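Local coordinates for putative hydrolase (Bacteroides ovatus, PDB 4HBS), which is of unknown function but is a putative hydrolase built as a five-bladed beta-propeller, possibly acting on carbohydrates like enzymes of the related beta-fructosidase clan, at residues Y357-H362 against I373-D378; F339-F344 against Y398-F403; D155-A160 against V177-P182. All coordinates share one frame; numbering follows the deposited sequence.

Interaction 1: residues Y357-H362 against I373-D378; sequences YMVNIH and ISTNTD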
loop_
_atom_site.group_PDB
_atom_site.type_symbol
_atom_site.label_atom_id
_atom_site.label_comp_id
_atom_site.label_asym_id
_atom_site.label_seq_id
_atom_site.Cartn_x
_atom_site.Cartn_y
_atom_site.Cartn_z
ATOM N N TYR A 357 9.464 4.180 1.669
ATOM C CA TYR A 357 9.032 2.793 1.746
ATOM C C TYR A 357 7.620 2.664 1.227
ATOM O O TYR A 357 7.062 3.653 0.744
ATOM C CB TYR A 357 9.164 2.279 3.190
ATOM C CG TYR A 357 8.388 3.081 4.212
ATOM C CD1 TYR A 357 8.891 4.278 4.721
ATOM C CD2 TYR A 357 7.183 2.614 4.721
ATOM C CE1 TYR A 357 8.176 5.024 5.651
ATOM C CE2 TYR A 357 6.475 3.333 5.674
ATOM C CZ TYR A 357 6.982 4.533 6.152
ATOM O OH TYR A 357 6.314 5.238 7.124
HETATM N N MSE A 358 7.083 1.439 1.221
HETATM C CA MSE A 358 5.738 1.175 0.752
HETATM C C MSE A 358 5.503 1.764 -0.642
HETATM O O MSE A 358 4.580 2.564 -0.853
HETATM C CB MSE A 358 4.733 1.742 1.748
HETATM C CG MSE A 358 3.433 1.005 1.739
HETATM SE SE MSE A 358 3.530 -0.647 2.712
HETATM C CE MSE A 358 3.557 0.155 4.535
ATOM N N VAL A 359 6.357 1.390 -1.588
ATOM C CA VAL A 359 6.203 1.854 -2.960
ATOM C C VAL A 359 5.094 0.991 -3.526
ATOM O O VAL A 359 5.311 -0.197 -3.776
ATOM C CB VAL A 359 7.514 1.798 -3.753
ATOM C CG1 VAL A 359 7.308 2.327 -5.161
ATOM C CG2 VAL A 359 8.590 2.612 -3.043
ATOM N N ASN A 360 3.872 1.569 -3.588
ATOM C CA ASN A 360 2.642 0.897 -3.989
ATOM C C ASN A 360 2.190 1.273 -5.354
ATOM O O ASN A 360 2.436 2.378 -5.802
ATOM C CB ASN A 360 1.528 1.202 -2.987
ATOM C CG ASN A 360 1.686 0.442 -1.691
ATOM O OD1 ASN A 360 2.532 -0.456 -1.555
ATOM N ND2 ASN A 360 0.862 0.768 -0.715
ATOM N N ILE A 361 1.459 0.347 -5.984
ATOM C CA ILE A 361 0.945 0.427 -7.351
ATOM C C ILE A 361 -0.577 0.602 -7.255
ATOM O O ILE A 361 -1.192 0.006 -6.370
ATOM C CB ILE A 361 1.431 -0.877 -8.073
ATOM C CG1 ILE A 361 2.724 -0.607 -8.841
ATOM C CG2 ILE A 361 0.384 -1.586 -8.923
ATOM C CD1 ILE A 361 2.527 0.117 -10.141
ATOM N N HIS A 362 -1.179 1.473 -8.110
ATOM C CA HIS A 362 -2.624 1.800 -8.051
ATOM C C HIS A 362 -3.299 1.707 -9.430
ATOM O O HIS A 362 -3.609 2.725 -10.051
ATOM C CB HIS A 362 -2.830 3.209 -7.451
ATOM C CG HIS A 362 -2.179 3.382 -6.120
ATOM N ND1 HIS A 362 -2.634 2.706 -5.011
ATOM C CD2 HIS A 362 -1.079 4.088 -5.780
ATOM C CE1 HIS A 362 -1.840 3.053 -4.016
ATOM N NE2 HIS A 362 -0.877 3.879 -4.433
ATOM N N ILE A 373 2.060 5.093 -9.022
ATOM C CA ILE A 373 2.847 4.669 -7.869
ATOM C C ILE A 373 2.751 5.709 -6.754
ATOM O O ILE A 373 2.622 6.899 -7.033
ATOM C CB ILE A 373 4.323 4.453 -8.335
ATOM C CG1 ILE A 373 4.414 3.254 -9.309
ATOM C CG2 ILE A 373 5.275 4.250 -7.159
ATOM C CD1 ILE A 373 5.566 3.286 -10.208
ATOM N N SER A 374 2.821 5.264 -5.500
ATOM C CA SER A 374 2.785 6.151 -4.342
ATOM C C SER A 374 3.783 5.668 -3.322
ATOM O O SER A 374 3.917 4.462 -3.134
ATOM C CB SER A 374 1.383 6.210 -3.735
ATOM O OG SER A 374 1.096 5.118 -2.876
ATOM N N THR A 375 4.483 6.594 -2.661
ATOM C CA THR A 375 5.457 6.266 -1.630
ATOM C C THR A 375 4.908 6.574 -0.258
ATOM O O THR A 375 3.793 7.054 -0.117
ATOM C CB THR A 375 6.718 7.103 -1.832
ATOM O OG1 THR A 375 6.408 8.490 -1.647
ATOM C CG2 THR A 375 7.365 6.867 -3.156
ATOM N N ASN A 376 5.685 6.232 0.749
ATOM C CA ASN A 376 5.525 6.609 2.142
ATOM C C ASN A 376 6.888 7.122 2.527
ATOM O O ASN A 376 7.867 6.544 2.056
ATOM C CB ASN A 376 5.112 5.428 3.036
ATOM C CG ASN A 376 3.718 4.861 2.903
ATOM O OD1 ASN A 376 3.412 3.867 3.570
ATOM N ND2 ASN A 376 2.817 5.444 2.099
ATOM N N THR A 377 6.982 8.206 3.323
ATOM C CA THR A 377 8.274 8.742 3.754
ATOM C C THR A 377 8.235 8.982 5.235
ATOM O O THR A 377 7.168 9.015 5.832
ATOM C CB THR A 377 8.693 9.962 2.940
ATOM O OG1 THR A 377 7.554 10.779 2.689
ATOM C CG2 THR A 377 9.337 9.559 1.625
ATOM N N ASP A 378 9.425 9.115 5.817
ATOM C CA ASP A 378 9.740 9.172 7.252
ATOM C C ASP A 378 10.759 10.243 7.558
ATOM O O ASP A 378 11.688 10.398 6.765
ATOM C CB ASP A 378 10.484 7.829 7.553
ATOM C CG ASP A 378 9.982 6.891 8.586
ATOM O OD1 ASP A 378 8.772 6.905 8.859
ATOM O OD2 ASP A 378 10.765 6.026 9.011
HETATM O O HOH W 1 2.086 3.738 -0.529
#
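Tyr357 and Asn376 have the most surface buried where 357-361 and 373-377 run antiparallel, their axes 4.6 Å apart at closest and 164° between directions. Tyr357 N donates to Asn376 O at 2.9 Å, and Asn376 N returns a more bent bond to Tyr357 O. Both side chains rise on one side of the sheet. Tyr357 CG stands between its own backbone N and carbonyl carbon (chi1 58°), which turns the ring over its partner: Asn376 CB lies 3.7 Å from the ring centroid and 15° off the normal, a CH-pi contact. The Asn376 amide, almost perpendicular to the ring, runs past Met358 CB; its OD1 accepts from Gly60 N, while ND2 reaches back above the carbonyl plane of Thr375 O. Tyr357 OH bonds to Asp59 OD1. A leucine here would probably leave Asp59 without its hydroxyl mate and Asn376 CB without an aromatic face above it.

Ile373 carries the apolar side, where its CG1 meets Ile361 CD1 at 3.8 Å and its CG2 packs on Val359 CG1. Between Tyr357 and Asn360 the register slips by one residue, a beta bulge. Beyond it Asn360 and Ser374 resume hydrogen-bonded pairing, with Asn360 N to Ser374 O 2.9 Å. Within the bulge, water 1 bonds to Met358 O at 2.8 Å and to Ser374 OG. Ser374 OG lies near the plane of the His362 ring and is hydrogen-bonded to its NE2 at 2.8 Å; ND1 bonds to Thr63 OG1. With both nitrogens bonded, the imidazole is probably held against rotation. The chemistry is thus split between the two faces: branched aliphatics pack on one, while buried polar groups on the other are satisfied largely by the neighbouring strand 60-65 and the loop before it.

Interaction 2: residues F339-F344 against Y398-F403; sequences FTLPEF and YFYRVF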
loop_
_atom_site.group_PDB
_atom_site.type_symbol
_atom_site.label_atom_id
_atom_site.label_comp_id
_atom_site.label_asym_id
_atom_site.label_seq_id
_atom_site.Cartn_x
_atom_site.Cartn_y
_atom_site.Cartn_z
ATOM N N PHE A 339 12.651 3.583 -12.181
ATOM C CA PHE A 339 13.118 4.934 -11.900
ATOM C C PHE A 339 13.635 5.032 -10.458
ATOM O O PHE A 339 13.468 4.097 -9.679
ATOM C CB PHE A 339 12.023 5.971 -12.164
ATOM C CG PHE A 339 10.948 6.106 -11.114
ATOM C CD1 PHE A 339 9.919 5.177 -11.028
ATOM C CD2 PHE A 339 10.892 7.229 -10.293
ATOM C CE1 PHE A 339 8.888 5.338 -10.096
ATOM C CE2 PHE A 339 9.834 7.411 -9.399
ATOM C CZ PHE A 339 8.841 6.466 -9.306
ATOM N N THR A 340 14.254 6.160 -10.124
ATOM C CA THR A 340 14.812 6.429 -8.800
ATOM C C THR A 340 13.998 7.504 -8.122
ATOM O O THR A 340 13.838 8.582 -8.681
ATOM C CB THR A 340 16.258 6.830 -8.925
ATOM O OG1 THR A 340 16.930 5.835 -9.695
ATOM C CG2 THR A 340 16.928 6.956 -7.583
ATOM N N LEU A 341 13.486 7.225 -6.923
ATOM C CA LEU A 341 12.643 8.171 -6.196
ATOM C C LEU A 341 13.453 9.347 -5.707
ATOM O O LEU A 341 14.630 9.173 -5.424
ATOM C CB LEU A 341 11.949 7.481 -5.023
ATOM C CG LEU A 341 10.885 6.473 -5.445
ATOM C CD1 LEU A 341 10.658 5.414 -4.380
ATOM C CD2 LEU A 341 9.606 7.172 -5.793
ATOM N N PRO A 342 12.858 10.557 -5.602
ATOM C CA PRO A 342 13.639 11.729 -5.176
ATOM C C PRO A 342 14.353 11.593 -3.840
ATOM O O PRO A 342 13.876 10.920 -2.932
ATOM C CB PRO A 342 12.597 12.841 -5.089
ATOM C CG PRO A 342 11.509 12.424 -5.976
ATOM C CD PRO A 342 11.472 10.934 -5.944
ATOM N N GLU A 343 15.493 12.283 -3.725
ATOM C CA GLU A 343 16.300 12.337 -2.506
ATOM C C GLU A 343 15.709 13.417 -1.546
ATOM O O GLU A 343 15.867 13.312 -0.322
ATOM C CB GLU A 343 17.746 12.665 -2.915
ATOM C CG GLU A 343 18.805 12.573 -1.827
ATOM C CD GLU A 343 20.130 13.179 -2.255
ATOM O OE1 GLU A 343 20.384 13.251 -3.481
ATOM O OE2 GLU A 343 20.912 13.594 -1.366
ATOM N N PHE A 344 14.995 14.432 -2.122
ATOM C CA PHE A 344 14.382 15.560 -1.406
ATOM C C PHE A 344 12.877 15.656 -1.651
ATOM O O PHE A 344 12.426 15.408 -2.772
ATOM C CB PHE A 344 15.018 16.846 -1.901
ATOM C CG PHE A 344 16.502 16.873 -1.729
ATOM C CD1 PHE A 344 17.069 17.324 -0.550
ATOM C CD2 PHE A 344 17.343 16.420 -2.738
ATOM C CE1 PHE A 344 18.456 17.380 -0.401
ATOM C CE2 PHE A 344 18.728 16.437 -2.575
ATOM C CZ PHE A 344 19.278 16.927 -1.411
ATOM N N TYR A 398 3.354 10.503 -1.595
ATOM C CA TYR A 398 3.698 11.325 -2.746
ATOM C C TYR A 398 3.430 10.434 -3.943
ATOM O O TYR A 398 3.759 9.251 -3.882
ATOM C CB TYR A 398 5.142 11.814 -2.651
ATOM C CG TYR A 398 5.282 12.952 -1.668
ATOM C CD1 TYR A 398 4.783 14.220 -1.961
ATOM C CD2 TYR A 398 5.882 12.760 -0.426
ATOM C CE1 TYR A 398 4.927 15.282 -1.070
ATOM C CE2 TYR A 398 6.021 13.816 0.482
ATOM C CZ TYR A 398 5.563 15.081 0.141
ATOM O OH TYR A 398 5.677 16.130 1.015
ATOM N N PHE A 399 2.738 10.955 -4.966
ATOM C CA PHE A 399 2.309 10.170 -6.113
ATOM C C PHE A 399 3.142 10.427 -7.383
ATOM O O PHE A 399 3.615 11.543 -7.624
ATOM C CB PHE A 399 0.833 10.456 -6.381
ATOM C CG PHE A 399 -0.036 10.040 -5.222
ATOM C CD1 PHE A 399 -0.197 10.872 -4.116
ATOM C CD2 PHE A 399 -0.624 8.784 -5.190
ATOM C CE1 PHE A 399 -0.999 10.493 -3.048
ATOM C CE2 PHE A 399 -1.408 8.394 -4.102
ATOM C CZ PHE A 399 -1.595 9.258 -3.045
ATOM N N TYR A 400 3.317 9.358 -8.187
ATOM C CA TYR A 400 4.047 9.385 -9.460
ATOM C C TYR A 400 3.284 8.617 -10.523
ATOM O O TYR A 400 2.561 7.695 -10.193
ATOM C CB TYR A 400 5.457 8.755 -9.312
ATOM C CG TYR A 400 6.285 9.393 -8.228
ATOM C CD1 TYR A 400 6.115 9.035 -6.894
ATOM C CD2 TYR A 400 7.208 10.388 -8.524
ATOM C CE1 TYR A 400 6.840 9.653 -5.884
ATOM C CE2 TYR A 400 7.921 11.034 -7.516
ATOM C CZ TYR A 400 7.740 10.658 -6.198
ATOM O OH TYR A 400 8.424 11.315 -5.206
ATOM N N ARG A 401 3.467 8.971 -11.790
ATOM C CA ARG A 401 2.893 8.245 -12.930
ATOM C C ARG A 401 4.035 7.921 -13.884
ATOM O O ARG A 401 4.873 8.797 -14.140
ATOM C CB ARG A 401 1.803 9.047 -13.635
ATOM C CG ARG A 401 0.685 9.490 -12.709
ATOM C CD ARG A 401 -0.698 9.314 -13.298
ATOM N NE ARG A 401 -1.721 9.640 -12.298
ATOM C CZ ARG A 401 -2.992 9.237 -12.319
ATOM N NH1 ARG A 401 -3.444 8.476 -13.315
ATOM N NH2 ARG A 401 -3.823 9.593 -11.347
ATOM N N VAL A 402 4.125 6.662 -14.336
ATOM C CA VAL A 402 5.159 6.214 -15.263
ATOM C C VAL A 402 4.467 5.859 -16.557
ATOM O O VAL A 402 3.645 4.941 -16.577
ATOM C CB VAL A 402 5.989 5.018 -14.720
ATOM C CG1 VAL A 402 7.186 4.726 -15.620
ATOM C CG2 VAL A 402 6.449 5.263 -13.287
ATOM N N PHE A 403 4.773 6.592 -17.636
ATOM C CA PHE A 403 4.216 6.309 -18.960
ATOM C C PHE A 403 5.257 5.606 -19.805
ATOM O O PHE A 403 6.448 5.933 -19.733
ATOM C CB PHE A 403 3.766 7.578 -19.653
ATOM C CG PHE A 403 2.570 8.219 -19.010
ATOM C CD1 PHE A 403 2.701 8.942 -17.833
ATOM C CD2 PHE A 403 1.324 8.175 -19.624
ATOM C CE1 PHE A 403 1.604 9.571 -17.260
ATOM C CE2 PHE A 403 0.226 8.805 -19.050
ATOM C CZ PHE A 403 0.369 9.492 -17.867
#
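Phe339 and Tyr400 meet as an oblique aromatic pair, their ring centroids 5.6 Å apart and their planes inclined by 50°. The nearest approach is Phe339 CZ to Tyr400 CG at 4.0 Å. A chi1 of 78° tucks the Phe339 ring back over its own main chain, pointing it at strand 399-403.

A CH-pi contact adds to this on the same face of Tyr400. Leu341 CD2 lies 4.1 Å from the ring centroid and 26° off the normal, displaced toward the rim, so the phenylalanine ring and the leucine methyl share one side of the tyrosine.

The remaining contacts are apolar, each an aliphatic group against an aromatic ring. Val402 CG2 touches Phe339 CE1 at 4.0 Å, and Pro342 CD packs on Tyr400 CZ at 3.8 Å, with the proline ring lying against the phenolic end. No backbone pairing joins the two segments: their closest CA atoms, those of Phe339 and Val402, are 8.7 Å apart. Phe339 also touches Val39, and Leu341 reaches Val359 and Thr375, which carries the packing onto strands 38-42, 356-361 and 371-377 of the same sheet as 399-403. Such packing of one sheet's outermost strand and its exit loop on the face of the next sheet is the blade-to-blade interface of a beta-propeller.

Interaction 3: residues D155-A160 against V177-P182; sequences DYLYWA and VDNTDP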
loop_
_atom_site.group_PDB
_atom_site.type_symbol
_atom_site.label_atom_id
_atom_site.label_comp_id
_atom_site.label_asym_id
_atom_site.label_seq_id
_atom_site.Cartn_x
_atom_site.Cartn_y
_atom_site.Cartn_z
ATOM N N ASP A 155 0.314 -2.004 21.619
ATOM C CA ASP A 155 0.749 -3.380 21.861
ATOM C C ASP A 155 0.468 -4.272 20.666
ATOM O O ASP A 155 1.417 -4.722 20.009
ATOM C CB ASP A 155 0.111 -3.973 23.152
ATOM C CG ASP A 155 -1.391 -3.743 23.395
ATOM O OD1 ASP A 155 -2.020 -2.972 22.616
ATOM O OD2 ASP A 155 -1.934 -4.332 24.361
ATOM N N TYR A 156 -0.822 -4.528 20.374
ATOM C CA TYR A 156 -1.251 -5.379 19.266
ATOM C C TYR A 156 -2.069 -4.545 18.306
ATOM O O TYR A 156 -2.885 -3.733 18.747
ATOM C CB TYR A 156 -2.045 -6.578 19.800
ATOM C CG TYR A 156 -1.213 -7.403 20.754
ATOM C CD1 TYR A 156 -0.196 -8.225 20.287
ATOM C CD2 TYR A 156 -1.321 -7.229 22.132
ATOM C CE1 TYR A 156 0.634 -8.925 21.164
ATOM C CE2 TYR A 156 -0.491 -7.915 23.020
ATOM C CZ TYR A 156 0.483 -8.769 22.532
ATOM O OH TYR A 156 1.301 -9.481 23.386
ATOM N N LEU A 157 -1.839 -4.697 17.009
ATOM C CA LEU A 157 -2.578 -3.894 16.032
ATOM C C LEU A 157 -2.708 -4.608 14.698
ATOM O O LEU A 157 -2.210 -5.722 14.538
ATOM C CB LEU A 157 -1.881 -2.508 15.848
ATOM C CG LEU A 157 -0.443 -2.537 15.326
ATOM C CD1 LEU A 157 -0.385 -2.302 13.843
ATOM C CD2 LEU A 157 0.374 -1.509 15.983
ATOM N N TYR A 158 -3.428 -3.959 13.760
ATOM C CA TYR A 158 -3.666 -4.446 12.416
ATOM C C TYR A 158 -3.164 -3.430 11.413
ATOM O O TYR A 158 -3.397 -2.234 11.591
ATOM C CB TYR A 158 -5.178 -4.690 12.183
ATOM C CG TYR A 158 -5.701 -6.023 12.692
ATOM C CD1 TYR A 158 -5.117 -7.226 12.297
ATOM C CD2 TYR A 158 -6.831 -6.087 13.500
ATOM C CE1 TYR A 158 -5.600 -8.454 12.750
ATOM C CE2 TYR A 158 -7.329 -7.312 13.950
ATOM C CZ TYR A 158 -6.690 -8.492 13.599
ATOM O OH TYR A 158 -7.152 -9.703 14.048
ATOM N N TRP A 159 -2.505 -3.893 10.347
ATOM C CA TRP A 159 -2.095 -3.026 9.257
ATOM C C TRP A 159 -2.615 -3.649 7.954
ATOM O O TRP A 159 -2.833 -4.861 7.885
ATOM C CB TRP A 159 -0.584 -2.779 9.259
ATOM C CG TRP A 159 -0.118 -1.706 10.211
ATOM C CD1 TRP A 159 -0.833 -0.639 10.680
ATOM C CD2 TRP A 159 1.184 -1.597 10.786
ATOM N NE1 TRP A 159 -0.051 0.133 11.502
ATOM C CE2 TRP A 159 1.201 -0.420 11.569
ATOM C CE3 TRP A 159 2.373 -2.341 10.659
ATOM C CZ2 TRP A 159 2.362 0.034 12.206
ATOM C CZ3 TRP A 159 3.499 -1.929 11.352
ATOM C CH2 TRP A 159 3.487 -0.756 12.111
ATOM N N ALA A 160 -2.931 -2.793 6.974
ATOM C CA ALA A 160 -3.580 -3.187 5.732
ATOM C C ALA A 160 -2.855 -4.240 4.940
ATOM O O ALA A 160 -1.640 -4.191 4.803
ATOM C CB ALA A 160 -3.770 -1.974 4.842
ATOM N N VAL A 177 0.049 -7.320 14.085
ATOM C CA VAL A 177 1.425 -6.891 14.392
ATOM C C VAL A 177 1.649 -6.771 15.899
ATOM O O VAL A 177 0.859 -6.120 16.572
ATOM C CB VAL A 177 1.693 -5.553 13.683
ATOM C CG1 VAL A 177 3.120 -5.072 13.922
ATOM C CG2 VAL A 177 1.403 -5.687 12.191
ATOM N N ASP A 178 2.732 -7.409 16.419
ATOM C CA ASP A 178 3.113 -7.393 17.839
ATOM C C ASP A 178 4.280 -6.418 18.076
ATOM O O ASP A 178 5.381 -6.637 17.550
ATOM C CB ASP A 178 3.504 -8.813 18.299
ATOM C CG ASP A 178 3.750 -8.977 19.788
ATOM O OD1 ASP A 178 3.715 -7.954 20.519
ATOM O OD2 ASP A 178 3.902 -10.136 20.238
ATOM N N ASN A 179 4.039 -5.360 18.903
ATOM C CA ASN A 179 5.046 -4.335 19.242
ATOM C C ASN A 179 5.425 -4.393 20.731
ATOM O O ASN A 179 5.955 -3.415 21.260
ATOM C CB ASN A 179 4.517 -2.939 18.879
ATOM C CG ASN A 179 4.646 -2.568 17.422
ATOM O OD1 ASN A 179 5.335 -3.218 16.645
ATOM N ND2 ASN A 179 3.997 -1.485 17.027
ATOM N N THR A 180 5.222 -5.543 21.398
ATOM C CA THR A 180 5.567 -5.658 22.816
ATOM C C THR A 180 7.068 -5.986 23.017
ATOM O O THR A 180 7.564 -5.737 24.113
ATOM C CB THR A 180 4.662 -6.656 23.507
ATOM O OG1 THR A 180 4.822 -7.934 22.887
ATOM C CG2 THR A 180 3.194 -6.199 23.497
ATOM N N ASP A 181 7.793 -6.512 21.987
ATOM C CA ASP A 181 9.238 -6.786 22.116
ATOM C C ASP A 181 9.995 -5.536 21.641
ATOM O O ASP A 181 9.942 -5.243 20.448
ATOM C CB ASP A 181 9.648 -8.038 21.300
ATOM C CG ASP A 181 11.030 -8.588 21.648
ATOM O OD1 ASP A 181 11.936 -7.780 21.949
ATOM O OD2 ASP A 181 11.218 -9.812 21.557
ATOM N N PRO A 182 10.699 -4.769 22.513
ATOM C CA PRO A 182 11.396 -3.561 22.022
ATOM C C PRO A 182 12.539 -3.840 21.050
ATOM O O PRO A 182 12.907 -2.944 20.287
ATOM C CB PRO A 182 11.927 -2.907 23.295
ATOM C CG PRO A 182 11.244 -3.571 24.400
ATOM C CD PRO A 182 10.917 -4.944 23.956
#
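Near the open end of the beta hairpin formed by strands 156-165 and 169-178, Leu157 and Val177 form an antiparallel hydrogen-bonded pair. Val177 N donates to Leu157 O at 2.8 Å, and Leu157 N donates to Val177 O at 3.1 Å. One step outward, Asn179 N continues the ladder to Asp155 O at 2.9 Å, with 168° at the hydrogen, although Asn179 has already left the strand.

Val177 is the most covered residue. Leu157 lies alongside it, pointing the same way, with CD1 3.9 Å from Val177 CB, while Trp159 crosses at about a right angle and brings CE3 to 3.8 Å from Val177 CG2. Leu157 CD1 also sits over one face of the indole, so the three side chains form a continuous apolar patch. Trp159 NE1 is held by Asp77 OD1.

Tyr156 and Asp178, a non-hydrogen-bonded pair, occupy the other face. The tyrosine ring runs beside the carboxylate, their planes 44° apart, with Tyr156 CE1 3.3 Å from Asp178 OD1. With Asp178 CG anti to the backbone N (chi1 -173°), OD1 is brought round to the chain that follows and accepts twice there: from Thr180 N at 3.0 Å on the anti side and from Thr180 OG1 on the syn side, both tilted out of the carboxylate plane. OD2 makes a salt bridge with Arg187. The twice-bound oxygen fixes the turn, and Thr180 CG2 is left against Asp155 CB and the Tyr156 hydroxyl.

The bond from Thr180 N defines an Asx turn, here ending strand 169-178 as the chain heads for strand 187-197. A four-stranded antiparallel meander, with strand 156-165 at one margin, is the build of a propeller blade.

In the fold
Following the chain from its N terminus, interaction 3 comes first: it shuts the hairpin of strands 156-165 and 169-178, which turns at 166-168, within the sheet 156-218. It is complete before either of the others begins, and its centre lies about 30 Å from that of interaction 2, on the opposite side of the chain's centre. Interaction 2 then closes a long loop from 339-344 to 398-403, and interaction 1 nests inside it as a shorter hairpin. These two touch through Ile373 and Tyr400. Interaction 2 joins the blade 298-340 to the next one, where interaction 1 pairs two strands; that blade also takes in the N-terminal strands 24-26 and 38-42, closing the ring.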